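Alanine racemase 1 (PDB 4Y2W) belongs to the alanine racemase family and combines an eight-stranded parallel beta/alpha-barrel domain with a C-terminal domain rich in beta strands, in an assembly of two chains. Local coordinates at residues 26-31 with 217-222; 175-180 with 237-242; 142-147 with 188-193; 54-59 with 77-82. The protein carries 1 engineered substitution. One frame throughout, in Å; residues are numbered along the deposited sequence.

Contact 1: 26-31 with 217-222; sequences KKIVGK and YSHLDM
At the seam where the beta/alpha barrel closes on itself, the imidazole of H219 lies against I28 and V29, which bring helix 15-28 to its end. The two backbones come nearest at V29 and H219, whose CA atoms are 7.0 Å apart, and V29 is also where the chain first leaves helical backbone angles. H219 does most of the reaching. With its CG anti to the carbonyl carbon (chi1 -71°), the ring extends across the gap and presents its ND1-CE1 side to the other segment. CG1 of V29 approaches this side obliquely and is 3.7 Å from H219 ND1. The carbonyl of I28 comes differently, at the rim and in the ring plane, with I28 O 3.7 Å from H219 CE1. The I28 side chain crosses the ring at about a right angle and is more distant, CG2 to H219 CE1 being 4.2 Å. No hydrogen bond joins the segments, so the contact is one of van der Waals fit.

The topology explains the pairing: helix 15-28 leads into strand 34-38, the first of the barrel, while 217-222 leads into strand 222-224, the eighth. These strands are neighbours in the closed sheet, and a backbone bond between D221 and K34 joins their entry ends. The other ring nitrogen is held as well, since H219 NE2 is hydrogen-bonded to I212 O, which probably limits rotation of the ring. Beyond the turn, D221 OD2 forms a salt bridge with K204 NZ, and M222 packs on K34 and M36.

Contact 2: 175-180 with 237-242; sequences DDRDYC and RVERKV
D175 and R237 form the close part of this contact: D175 CB lies 3.7 Å from R237 CB and the same distance from R237 O, methylene against methylene and against the carbonyl. Both CB atoms are directed at the opposite segment, and the CA atoms are 6.1 Å apart. The R237 guanidinium takes no part in this packing; its NE is hydrogen-bonded to E174 O.

The looser side is the pair R177 and E239. A short bond within 175-180 places the guanidinium: R177 bends at chi2 (-100°), which brings its NE to 2.7 Å from D175 OD1 in a salt bridge that uses the syn side of D175 OD1. From there the guanidinium presents its edge to E239, but R177 NH2 and E239 OE2 are 3.9 Å apart, a long ion pair with the two planes turned 37° from each other. This joins the start of helix 177-195, N-capped by D176, to the loop that runs from the last barrel strand, 222-224, toward strand 248-260. The chain of charges continues to K241, whose NZ is 2.8 Å from E239 OE1 and also bonds to L213 O. N214 of helix 209-214 touches D175, R177 and E239, while Y179 makes a cation-pi contact with K270 of the second subunit.

Contact 3: 142-147 with 188-193; sequences IDFDLA and MNLISS
L190 reaches from helix 177-195 to F144, in the first turn of helix 144-155, and its branches can be followed outward one by one. Its CB meets the phenyl ring first: L190 CB is 3.9 Å from F144 CD2 and 4.1 Å from F144 CE2. The first torsion sets CG anti to the backbone N (chi1 -174°), which carries the isopropyl end on toward helix 144-155, where it divides at CG. One methyl turns to the F144 backbone, L190 CD1 being 3.6 Å from F144 O, and it also touches the root of the side chain, with L190 CD1 to F144 CB at 4.0 Å. The other methyl, L190 CD2, sits over one face of the F144 ring, offset toward its rim, and extends to A147 one turn further along the helix, where L190 CD2 to A147 CB is 4.3 Å. Every cross-contact is apolar or carbonyl-to-methyl, and no hydrogen bond bridges the segments.

The helix that carries F144 starts just before it: D143 occupies the N-cap, and its OD1 accepts from L146 N at 3.1 Å, with a weak second bond from D145 N. L190 also touches I132, in the loop after strand 126-131. Helices 144-155 and 177-195 follow the fifth and sixth barrel strands, and this contact of one leucine with both a ring face and an alanine methyl joins consecutive outer helices of a TIM barrel.

Contact 4: 54-59 with 77-82; sequences FLEKEG and KGIKTP
One carboxylate oxygen of E56 gathers three donors from the turn at 79-81. E56 OE2 accepts from K80 N at 2.8 Å, on the syn side and 15° out of the carboxylate plane. The amide of T81 comes to the anti side, with T81 N to E56 OE2 at 3.1 Å. The hydroxyl completes the set from above the plane, T81 OG1 donating to E56 OE2 over 3.2 Å. The other oxygen meets hydrocarbon, E56 OE1 being 3.7 Å from I79 CD1.

The glutamate reaches this site almost fully stretched, its CG anti to the backbone N (chi1 -177°) and chi2 at 175°, which lets the carboxylate span from helix 48-58 to the 79-81 backbone. On the receiving side, R75 NH1 bonds to the carbonyls of both I79 and T81 and probably helps to hold the loop in shape. I79 and T81 also pack on F63 of strand 62-65. G78, with positive phi, closes helix 68-76 in a Schellman motif and directs the chain toward strand 83-85, the third of the barrel.

K80 NZ is 6.5 Å from E56 OE2 and is no direct counter-ion; the three donors, two of them main-chain amides, would probably stabilise E56 in its charged form.

How the contacts relate
Contacts 1, 3 and 4 all lie within the barrel domain, while contact 2 ties it to the chain leading out of it. Contacts 1 and 2 touch directly: I28 CG1 is 3.5 Å from V242 CG1, although their centres are about 15 Å apart. Contact 3 meets contact 1 through L220 CD2 and M188 SD, at 3.8 Å, and shares helix 177-195 with contact 2, about 25 Å away between centres. Contact 4 touches none of the others: its nearest atoms are about 6 Å from contact 1, about 14 Å from contact 2 and about 19 Å from contact 3. None of the eight segments contains a residue of the alanine pockets, such as K40, Y44, R138 or H168.

Contact 1: 26-31 with 217-222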
loop_
_atom_site.group_PDB
_atom_site.type_symbol
_atom_site.label_atom_id
_atom_site.label_comp_id
_atom_site.label_asym_id
_atom_site.label_seq_id
_atom_site.Cartn_x
_atom_site.Cartn_y
_atom_site.Cartn_z
ATOM N N LYS A 26 -6.543 4.733 29.344
ATOM C CA LYS A 26 -7.365 4.435 30.521
ATOM C C LYS A 26 -7.126 5.413 31.680
ATOM O O LYS A 26 -8.046 5.710 32.443
ATOM C CB LYS A 26 -7.137 2.995 30.992
ATOM C CG LYS A 26 -7.745 1.951 30.068
ATOM C CD LYS A 26 -7.668 0.542 30.647
ATOM C CE LYS A 26 -8.766 0.274 31.666
ATOM N NZ LYS A 26 -10.132 0.323 31.071
ATOM N N LYS A 27 -5.898 5.908 31.807
ATOM C CA LYS A 27 -5.564 6.891 32.839
ATOM C C LYS A 27 -6.268 8.228 32.604
ATOM O O LYS A 27 -6.678 8.884 33.558
ATOM C CB LYS A 27 -4.050 7.112 32.904
ATOM C CG LYS A 27 -3.260 5.893 33.357
ATOM C CD LYS A 27 -1.762 6.118 33.213
ATOM C CE LYS A 27 -0.963 4.946 33.762
ATOM N NZ LYS A 27 0.507 5.163 33.660
ATOM N N ILE A 28 -6.410 8.614 31.336
ATOM C CA ILE A 28 -7.032 9.891 30.958
ATOM C C ILE A 28 -8.547 9.878 31.173
ATOM O O ILE A 28 -9.115 10.859 31.657
ATOM C CB ILE A 28 -6.745 10.250 29.475
ATOM C CG1 ILE A 28 -5.234 10.341 29.212
ATOM C CG2 ILE A 28 -7.433 11.556 29.082
ATOM C CD1 ILE A 28 -4.483 11.246 30.165
ATOM N N VAL A 29 -9.194 8.777 30.796
ATOM C CA VAL A 29 -10.649 8.643 30.934
ATOM C C VAL A 29 -11.026 8.076 32.298
ATOM O O VAL A 29 -10.173 7.577 33.034
ATOM C CB VAL A 29 -11.263 7.750 29.825
ATOM C CG1 VAL A 29 -10.816 8.224 28.448
ATOM C CG2 VAL A 29 -10.914 6.278 30.029
ATOM N N GLY A 30 -12.314 8.148 32.623
ATOM C CA GLY A 30 -12.826 7.614 33.883
ATOM C C GLY A 30 -12.704 6.103 33.959
ATOM O O GLY A 30 -12.331 5.448 32.985
ATOM N N LYS A 31 -13.022 5.547 35.124
ATOM C CA LYS A 31 -12.933 4.103 35.330
ATOM C C LYS A 31 -14.142 3.380 34.726
ATOM O O LYS A 31 -14.066 2.187 34.419
ATOM C CB LYS A 31 -12.796 3.783 36.822
ATOM C CG LYS A 31 -12.098 2.461 37.105
ATOM C CD LYS A 31 -11.484 2.431 38.496
ATOM C CE LYS A 31 -10.605 1.206 38.690
ATOM N NZ LYS A 31 -11.385 -0.062 38.642
ATOM N N TYR A 217 -15.159 16.598 28.366
ATOM C CA TYR A 217 -16.614 16.423 28.281
ATOM C C TYR A 217 -17.045 15.420 27.213
ATOM O O TYR A 217 -18.059 14.739 27.376
ATOM C CB TYR A 217 -17.320 17.769 28.048
ATOM C CG TYR A 217 -16.955 18.505 26.770
ATOM C CD1 TYR A 217 -17.545 18.173 25.553
ATOM C CD2 TYR A 217 -16.048 19.561 26.789
ATOM C CE1 TYR A 217 -17.221 18.853 24.389
ATOM C CE2 TYR A 217 -15.721 20.249 25.631
ATOM C CZ TYR A 217 -16.311 19.894 24.436
ATOM O OH TYR A 217 -15.988 20.578 23.287
ATOM N N SER A 218 -16.273 15.327 26.131
ATOM C CA SER A 218 -16.613 14.459 24.993
ATOM C C SER A 218 -16.511 12.955 25.281
ATOM O O SER A 218 -17.013 12.146 24.498
ATOM C CB SER A 218 -15.733 14.801 23.783
ATOM O OG SER A 218 -14.360 14.597 24.067
ATOM N N HIS A 219 -15.872 12.591 26.392
ATOM C CA HIS A 219 -15.641 11.187 26.756
ATOM C C HIS A 219 -16.903 10.323 26.692
ATOM O O HIS A 219 -16.867 9.222 26.142
ATOM C CB HIS A 219 -15.028 11.098 28.160
ATOM C CG HIS A 219 -13.608 11.569 28.232
ATOM N ND1 HIS A 219 -12.767 11.239 29.273
ATOM C CD2 HIS A 219 -12.878 12.332 27.386
ATOM C CE1 HIS A 219 -11.584 11.789 29.072
ATOM N NE2 HIS A 219 -11.624 12.456 27.933
ATOM N N LEU A 220 -18.000 10.824 27.261
ATOM C CA LEU A 220 -19.299 10.130 27.263
ATOM C C LEU A 220 -19.185 8.682 27.778
ATOM O O LEU A 220 -18.443 8.428 28.724
ATOM C CB LEU A 220 -19.946 10.199 25.870
ATOM C CG LEU A 220 -20.242 11.592 25.308
ATOM C CD1 LEU A 220 -20.672 11.494 23.854
ATOM C CD2 LEU A 220 -21.311 12.296 26.132
ATOM N N ASP A 221 -19.905 7.743 27.164
ATOM C CA ASP A 221 -19.915 6.349 27.616
ATOM C C ASP A 221 -18.766 5.537 27.021
ATOM O O ASP A 221 -18.328 4.555 27.618
ATOM C CB ASP A 221 -21.242 5.678 27.250
ATOM C CG ASP A 221 -22.448 6.438 27.770
ATOM O OD1 ASP A 221 -22.499 6.734 28.982
ATOM O OD2 ASP A 221 -23.345 6.743 26.956
ATOM N N MET A 222 -18.297 5.934 25.839
ATOM C CA MET A 222 -17.201 5.235 25.170
ATOM C C MET A 222 -16.312 6.205 24.392
ATOM O O MET A 222 -16.742 7.285 23.991
ATOM C CB MET A 222 -17.754 4.146 24.244
ATOM C CG MET A 222 -16.716 3.154 23.741
ATOM S SD MET A 222 -17.447 1.668 23.031
ATOM C CE MET A 222 -18.436 2.367 21.711
#

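Contact 2: 175-180 with 237-242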
loop_
_atom_site.group_PDB
_atom_site.type_symbol
_atom_site.label_atom_id
_atom_site.label_comp_id
_atom_site.label_asym_id
_atom_site.label_seq_id
_atom_site.Cartn_x
_atom_site.Cartn_y
_atom_site.Cartn_z
ATOM N N ASP A 175 -8.199 21.710 16.580
ATOM C CA ASP A 175 -8.472 22.368 17.858
ATOM C C ASP A 175 -9.341 23.620 17.705
ATOM O O ASP A 175 -9.045 24.673 18.270
ATOM C CB ASP A 175 -7.162 22.685 18.596
ATOM C CG ASP A 175 -7.363 22.877 20.090
ATOM O OD1 ASP A 175 -8.223 22.188 20.680
ATOM O OD2 ASP A 175 -6.652 23.714 20.680
ATOM N N ASP A 176 -10.410 23.489 16.924
ATOM C CA ASP A 176 -11.470 24.485 16.878
ATOM C C ASP A 176 -12.446 24.119 17.989
ATOM O O ASP A 176 -13.372 23.327 17.786
ATOM C CB ASP A 176 -12.159 24.483 15.507
ATOM C CG ASP A 176 -13.207 25.578 15.364
ATOM O OD1 ASP A 176 -13.576 26.225 16.370
ATOM O OD2 ASP A 176 -13.671 25.787 14.225
ATOM N N ARG A 177 -12.217 24.697 19.166
ATOM C CA ARG A 177 -12.964 24.342 20.374
ATOM C C ARG A 177 -14.430 24.759 20.274
ATOM O O ARG A 177 -15.313 24.047 20.752
ATOM C CB ARG A 177 -12.322 24.983 21.608
ATOM C CG ARG A 177 -10.871 24.580 21.852
ATOM C CD ARG A 177 -10.720 23.502 22.921
ATOM N NE ARG A 177 -9.326 23.056 23.037
ATOM C CZ ARG A 177 -8.796 22.438 24.094
ATOM N NH1 ARG A 177 -9.519 22.179 25.179
ATOM N NH2 ARG A 177 -7.515 22.082 24.070
ATOM N N ASP A 178 -14.680 25.909 19.653
ATOM C CA ASP A 178 -16.045 26.397 19.448
ATOM C C ASP A 178 -16.885 25.443 18.604
ATOM O O ASP A 178 -18.063 25.231 18.894
ATOM C CB ASP A 178 -16.037 27.783 18.793
ATOM C CG ASP A 178 -15.597 28.881 19.747
ATOM O OD1 ASP A 178 -15.031 28.574 20.820
ATOM O OD2 ASP A 178 -15.825 30.062 19.416
ATOM N N TYR A 179 -16.280 24.871 17.564
ATOM C CA TYR A 179 -16.987 23.928 16.698
ATOM C C TYR A 179 -17.174 22.573 17.381
ATOM O O TYR A 179 -18.233 21.962 17.263
ATOM C CB TYR A 179 -16.264 23.758 15.362
ATOM C CG TYR A 179 -17.172 23.277 14.252
ATOM C CD1 TYR A 179 -18.193 24.090 13.772
ATOM C CD2 TYR A 179 -17.012 22.018 13.681
ATOM C CE1 TYR A 179 -19.032 23.665 12.757
ATOM C CE2 TYR A 179 -17.847 21.584 12.664
ATOM C CZ TYR A 179 -18.854 22.414 12.205
ATOM O OH TYR A 179 -19.695 22.005 11.196
ATOM N N CYS A 180 -16.154 22.109 18.098
ATOM C CA CYS A 180 -16.275 20.886 18.892
ATOM C C CYS A 180 -17.384 21.013 19.941
ATOM O O CYS A 180 -18.210 20.113 20.092
ATOM C CB CYS A 180 -14.947 20.542 19.573
ATOM S SG CYS A 180 -13.655 19.925 18.464
ATOM N N ARG A 237 -1.711 20.415 17.486
ATOM C CA ARG A 237 -2.555 21.174 18.418
ATOM C C ARG A 237 -3.254 20.272 19.445
ATOM O O ARG A 237 -4.467 20.369 19.652
ATOM C CB ARG A 237 -3.609 21.987 17.656
ATOM C CG ARG A 237 -3.094 22.775 16.461
ATOM C CD ARG A 237 -3.988 23.976 16.171
ATOM N NE ARG A 237 -4.403 24.050 14.771
ATOM C CZ ARG A 237 -3.625 24.427 13.757
ATOM N NH1 ARG A 237 -2.352 24.768 13.956
ATOM N NH2 ARG A 237 -4.124 24.456 12.524
ATOM N N VAL A 238 -2.479 19.405 20.090
ATOM C CA VAL A 238 -2.991 18.524 21.140
ATOM C C VAL A 238 -2.062 18.610 22.346
ATOM O O VAL A 238 -0.886 18.946 22.205
ATOM C CB VAL A 238 -3.132 17.060 20.660
ATOM C CG1 VAL A 238 -4.093 16.977 19.484
ATOM C CG2 VAL A 238 -1.784 16.459 20.284
ATOM N N GLU A 239 -2.590 18.303 23.527
ATOM C CA GLU A 239 -1.874 18.551 24.782
ATOM C C GLU A 239 -0.707 17.586 25.042
ATOM O O GLU A 239 0.312 17.995 25.607
ATOM C CB GLU A 239 -2.855 18.560 25.958
ATOM C CG GLU A 239 -3.880 19.683 25.856
ATOM C CD GLU A 239 -4.750 19.829 27.090
ATOM O OE1 GLU A 239 -4.724 18.936 27.962
ATOM O OE2 GLU A 239 -5.469 20.847 27.183
ATOM N N ARG A 240 -0.857 16.326 24.632
ATOM C CA ARG A 240 0.212 15.318 24.736
ATOM C C ARG A 240 0.598 15.007 26.184
ATOM O O ARG A 240 1.779 14.825 26.495
ATOM C CB ARG A 240 1.465 15.739 23.936
ATOM C CG ARG A 240 1.194 16.101 22.481
ATOM C CD ARG A 240 2.459 16.499 21.729
ATOM N NE ARG A 240 2.189 16.699 20.299
ATOM C CZ ARG A 240 2.861 16.141 19.289
ATOM N NH1 ARG A 240 3.900 15.335 19.500
ATOM N NH2 ARG A 240 2.495 16.406 18.037
ATOM N N LYS A 241 -0.403 14.927 27.060
ATOM C CA LYS A 241 -0.167 14.661 28.483
ATOM C C LYS A 241 0.150 13.180 28.750
ATOM O O LYS A 241 0.631 12.827 29.831
ATOM C CB LYS A 241 -1.362 15.132 29.329
ATOM C CG LYS A 241 -2.514 14.141 29.445
ATOM C CD LYS A 241 -3.730 14.757 30.132
ATOM C CE LYS A 241 -4.807 15.185 29.141
ATOM N NZ LYS A 241 -4.333 16.214 28.172
ATOM N N VAL A 242 -0.133 12.327 27.765
ATOM C CA VAL A 242 0.171 10.895 27.846
ATOM C C VAL A 242 1.621 10.602 27.454
ATOM O O VAL A 242 2.232 11.363 26.708
ATOM C CB VAL A 242 -0.787 10.059 26.963
ATOM C CG1 VAL A 242 -2.232 10.293 27.382
ATOM C CG2 VAL A 242 -0.604 10.368 25.480
#

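Contact 3: 142-147 with 188-193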
loop_
_atom_site.group_PDB
_atom_site.type_symbol
_atom_site.label_atom_id
_atom_site.label_comp_id
_atom_site.label_asym_id
_atom_site.label_seq_id
_atom_site.Cartn_x
_atom_site.Cartn_y
_atom_site.Cartn_z
ATOM N N ILE A 142 -28.485 14.138 8.999
ATOM C CA ILE A 142 -28.355 15.597 9.080
ATOM C C ILE A 142 -29.680 16.258 9.477
ATOM O O ILE A 142 -29.677 17.267 10.184
ATOM C CB ILE A 142 -27.795 16.227 7.778
ATOM C CG1 ILE A 142 -28.603 15.803 6.545
ATOM C CG2 ILE A 142 -26.330 15.852 7.607
ATOM C CD1 ILE A 142 -28.329 16.648 5.319
ATOM N N ASP A 143 -30.800 15.692 9.020
ATOM C CA ASP A 143 -32.130 16.117 9.452
ATOM C C ASP A 143 -32.424 15.438 10.789
ATOM O O ASP A 143 -32.764 14.256 10.830
ATOM C CB ASP A 143 -33.173 15.737 8.390
ATOM C CG ASP A 143 -34.584 16.201 8.737
ATOM O OD1 ASP A 143 -34.837 16.614 9.888
ATOM O OD2 ASP A 143 -35.454 16.138 7.845
ATOM N N PHE A 144 -32.279 16.190 11.877
ATOM C CA PHE A 144 -32.437 15.652 13.236
ATOM C C PHE A 144 -33.891 15.292 13.538
ATOM O O PHE A 144 -34.167 14.418 14.361
ATOM C CB PHE A 144 -31.926 16.660 14.274
ATOM C CG PHE A 144 -30.424 16.691 14.416
ATOM C CD1 PHE A 144 -29.584 16.452 13.329
ATOM C CD2 PHE A 144 -29.845 16.984 15.644
ATOM C CE1 PHE A 144 -28.207 16.489 13.471
ATOM C CE2 PHE A 144 -28.468 17.022 15.790
ATOM C CZ PHE A 144 -27.648 16.776 14.703
ATOM N N ASP A 145 -34.809 15.979 12.864
ATOM C CA ASP A 145 -36.241 15.721 12.990
ATOM C C ASP A 145 -36.585 14.341 12.418
ATOM O O ASP A 145 -37.287 13.550 13.047
ATOM C CB ASP A 145 -37.025 16.818 12.255
ATOM C CG ASP A 145 -38.438 16.967 12.759
ATOM O OD1 ASP A 145 -38.620 17.120 13.984
ATOM O OD2 ASP A 145 -39.369 16.953 11.925
ATOM N N LEU A 146 -36.069 14.068 11.223
ATOM C CA LEU A 146 -36.177 12.755 10.593
ATOM C C LEU A 146 -35.479 11.677 11.419
ATOM O O LEU A 146 -35.965 10.551 11.522
ATOM C CB LEU A 146 -35.557 12.798 9.194
ATOM C CG LEU A 146 -35.420 11.470 8.441
ATOM C CD1 LEU A 146 -36.786 10.830 8.241
ATOM C CD2 LEU A 146 -34.716 11.682 7.108
ATOM N N ALA A 147 -34.327 12.027 11.984
ATOM C CA ALA A 147 -33.531 11.089 12.769
ATOM C C ALA A 147 -34.323 10.532 13.946
ATOM O O ALA A 147 -34.358 9.321 14.150
ATOM C CB ALA A 147 -32.254 11.755 13.258
ATOM N N MET A 188 -25.895 16.022 21.940
ATOM C CA MET A 188 -26.609 15.849 23.208
ATOM C C MET A 188 -28.067 16.318 23.117
ATOM O O MET A 188 -28.937 15.754 23.774
ATOM C CB MET A 188 -25.893 16.590 24.345
ATOM C CG MET A 188 -24.472 16.119 24.643
ATOM S SD MET A 188 -24.234 14.339 24.854
ATOM C CE MET A 188 -25.580 13.937 25.961
ATOM N N ASN A 189 -28.327 17.335 22.298
ATOM C CA ASN A 189 -29.689 17.839 22.092
ATOM C C ASN A 189 -30.595 16.851 21.357
ATOM O O ASN A 189 -31.803 16.805 21.606
ATOM C CB ASN A 189 -29.665 19.185 21.358
ATOM C CG ASN A 189 -29.206 20.334 22.250
ATOM O OD1 ASN A 189 -28.617 20.127 23.316
ATOM N ND2 ASN A 189 -29.475 21.557 21.813
ATOM N N LEU A 190 -30.018 16.065 20.455
ATOM C CA LEU A 190 -30.751 14.975 19.822
ATOM C C LEU A 190 -31.015 13.842 20.816
ATOM O O LEU A 190 -32.061 13.199 20.755
ATOM C CB LEU A 190 -29.989 14.435 18.611
ATOM C CG LEU A 190 -30.715 13.381 17.768
ATOM C CD1 LEU A 190 -32.014 13.937 17.202
ATOM C CD2 LEU A 190 -29.816 12.882 16.647
ATOM N N ILE A 191 -30.067 13.603 21.724
ATOM C CA ILE A 191 -30.207 12.548 22.734
ATOM C C ILE A 191 -31.269 12.911 23.776
ATOM O O ILE A 191 -32.085 12.069 24.153
ATOM C CB ILE A 191 -28.874 12.249 23.463
ATOM C CG1 ILE A 191 -27.772 11.845 22.474
ATOM C CG2 ILE A 191 -29.066 11.159 24.511
ATOM C CD1 ILE A 191 -28.139 10.714 21.540
ATOM N N SER A 192 -31.247 14.160 24.243
ATOM C CA SER A 192 -32.261 14.660 25.175
ATOM C C SER A 192 -33.668 14.457 24.619
ATOM O O SER A 192 -34.568 14.021 25.334
ATOM C CB SER A 192 -32.044 16.148 25.474
ATOM O OG SER A 192 -30.955 16.334 26.356
ATOM N N SER A 193 -33.845 14.772 23.340
ATOM C CA SER A 193 -35.134 14.602 22.685
ATOM C C SER A 193 -35.552 13.128 22.653
ATOM O O SER A 193 -36.731 12.812 22.828
ATOM C CB SER A 193 -35.090 15.175 21.267
ATOM O OG SER A 193 -36.394 15.471 20.811
#

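Contact 4: 54-59 with 77-82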
loop_
_atom_site.group_PDB
_atom_site.type_symbol
_atom_site.label_atom_id
_atom_site.label_comp_id
_atom_site.label_asym_id
_atom_site.label_seq_id
_atom_site.Cartn_x
_atom_site.Cartn_y
_atom_site.Cartn_z
ATOM N N PHE A 54 -3.743 -9.154 21.027
ATOM C CA PHE A 54 -3.077 -8.656 22.231
ATOM C C PHE A 54 -3.856 -7.567 22.977
ATOM O O PHE A 54 -3.715 -7.437 24.196
ATOM C CB PHE A 54 -1.643 -8.210 21.915
ATOM C CG PHE A 54 -0.643 -9.325 22.020
ATOM C CD1 PHE A 54 -0.601 -10.329 21.063
ATOM C CD2 PHE A 54 0.226 -9.398 23.101
ATOM C CE1 PHE A 54 0.305 -11.373 21.172
ATOM C CE2 PHE A 54 1.134 -10.440 23.214
ATOM C CZ PHE A 54 1.173 -11.429 22.251
ATOM N N LEU A 55 -4.676 -6.797 22.264
ATOM C CA LEU A 55 -5.573 -5.838 22.917
ATOM C C LEU A 55 -6.764 -6.550 23.573
ATOM O O LEU A 55 -7.287 -6.087 24.592
ATOM C CB LEU A 55 -6.053 -4.772 21.928
ATOM C CG LEU A 55 -4.996 -3.767 21.456
ATOM C CD1 LEU A 55 -5.571 -2.867 20.373
ATOM C CD2 LEU A 55 -4.459 -2.933 22.608
ATOM N N GLU A 56 -7.184 -7.677 22.997
ATOM C CA GLU A 56 -8.216 -8.517 23.607
ATOM C C GLU A 56 -7.745 -9.109 24.943
ATOM O O GLU A 56 -8.530 -9.187 25.888
ATOM C CB GLU A 56 -8.644 -9.636 22.652
ATOM C CG GLU A 56 -9.769 -10.513 23.181
ATOM C CD GLU A 56 -10.247 -11.536 22.165
ATOM O OE1 GLU A 56 -9.394 -12.219 21.562
ATOM O OE2 GLU A 56 -11.475 -11.666 21.977
ATOM N N LYS A 57 -6.478 -9.525 25.016
ATOM C CA LYS A 57 -5.884 -9.982 26.280
ATOM C C LYS A 57 -5.871 -8.848 27.308
ATOM O O LYS A 57 -6.102 -9.071 28.498
ATOM C CB LYS A 57 -4.443 -10.474 26.083
ATOM C CG LYS A 57 -4.269 -11.743 25.257
ATOM C CD LYS A 57 -2.782 -12.034 25.048
ATOM C CE LYS A 57 -2.512 -13.057 23.952
ATOM N NZ LYS A 57 -2.531 -14.468 24.433
ATOM N N GLU A 58 -5.604 -7.632 26.834
ATOM C CA GLU A 58 -5.490 -6.459 27.701
ATOM C C GLU A 58 -6.842 -5.979 28.247
ATOM O O GLU A 58 -6.882 -5.150 29.153
ATOM C CB GLU A 58 -4.789 -5.317 26.952
ATOM C CG GLU A 58 -4.007 -4.368 27.845
ATOM C CD GLU A 58 -2.807 -5.023 28.512
ATOM O OE1 GLU A 58 -2.460 -4.611 29.641
ATOM O OE2 GLU A 58 -2.209 -5.946 27.915
ATOM N N GLY A 59 -7.937 -6.485 27.683
ATOM C CA GLY A 59 -9.278 -6.247 28.220
ATOM C C GLY A 59 -10.016 -5.086 27.577
ATOM O O GLY A 59 -10.787 -4.398 28.242
ATOM N N LYS A 77 -10.111 -15.134 12.911
ATOM C CA LYS A 77 -8.985 -15.451 13.796
ATOM C C LYS A 77 -9.367 -15.589 15.280
ATOM O O LYS A 77 -8.500 -15.520 16.154
ATOM C CB LYS A 77 -7.868 -14.413 13.614
ATOM C CG LYS A 77 -7.202 -14.471 12.244
ATOM C CD LYS A 77 -6.312 -15.704 12.096
ATOM C CE LYS A 77 -5.942 -15.970 10.645
ATOM N NZ LYS A 77 -5.098 -14.888 10.069
ATOM N N GLY A 78 -10.651 -15.801 15.560
ATOM C CA GLY A 78 -11.111 -16.131 16.913
ATOM C C GLY A 78 -11.234 -14.966 17.881
ATOM O O GLY A 78 -11.184 -15.161 19.099
ATOM N N ILE A 79 -11.405 -13.757 17.352
ATOM C CA ILE A 79 -11.599 -12.578 18.192
ATOM C C ILE A 79 -13.048 -12.553 18.688
ATOM O O ILE A 79 -13.983 -12.533 17.886
ATOM C CB ILE A 79 -11.262 -11.275 17.431
ATOM C CG1 ILE A 79 -9.788 -11.261 16.996
ATOM C CG2 ILE A 79 -11.577 -10.050 18.281
ATOM C CD1 ILE A 79 -8.785 -11.112 18.124
ATOM N N LYS A 80 -13.212 -12.578 20.010
ATOM C CA LYS A 80 -14.529 -12.598 20.663
ATOM C C LYS A 80 -15.051 -11.191 20.936
ATOM O O LYS A 80 -16.262 -10.968 20.956
ATOM C CB LYS A 80 -14.452 -13.353 21.994
ATOM C CG LYS A 80 -13.934 -14.781 21.900
ATOM C CD LYS A 80 -13.524 -15.304 23.271
ATOM C CE LYS A 80 -12.805 -16.642 23.176
ATOM N NZ LYS A 80 -13.678 -17.721 22.632
ATOM N N THR A 81 -14.127 -10.257 21.170
ATOM C CA THR A 81 -14.449 -8.853 21.426
ATOM C C THR A 81 -15.493 -8.327 20.433
ATOM O O THR A 81 -15.432 -8.659 19.249
ATOM C CB THR A 81 -13.177 -7.980 21.319
ATOM O OG1 THR A 81 -12.126 -8.553 22.106
ATOM C CG2 THR A 81 -13.435 -6.559 21.800
ATOM N N PRO A 82 -16.461 -7.516 20.910
ATOM C CA PRO A 82 -17.417 -6.902 19.981
ATOM C C PRO A 82 -16.726 -5.995 18.969
ATOM O O PRO A 82 -15.782 -5.289 19.324
ATOM C CB PRO A 82 -18.326 -6.074 20.901
ATOM C CG PRO A 82 -18.190 -6.699 22.245
ATOM C CD PRO A 82 -16.772 -7.182 22.313
#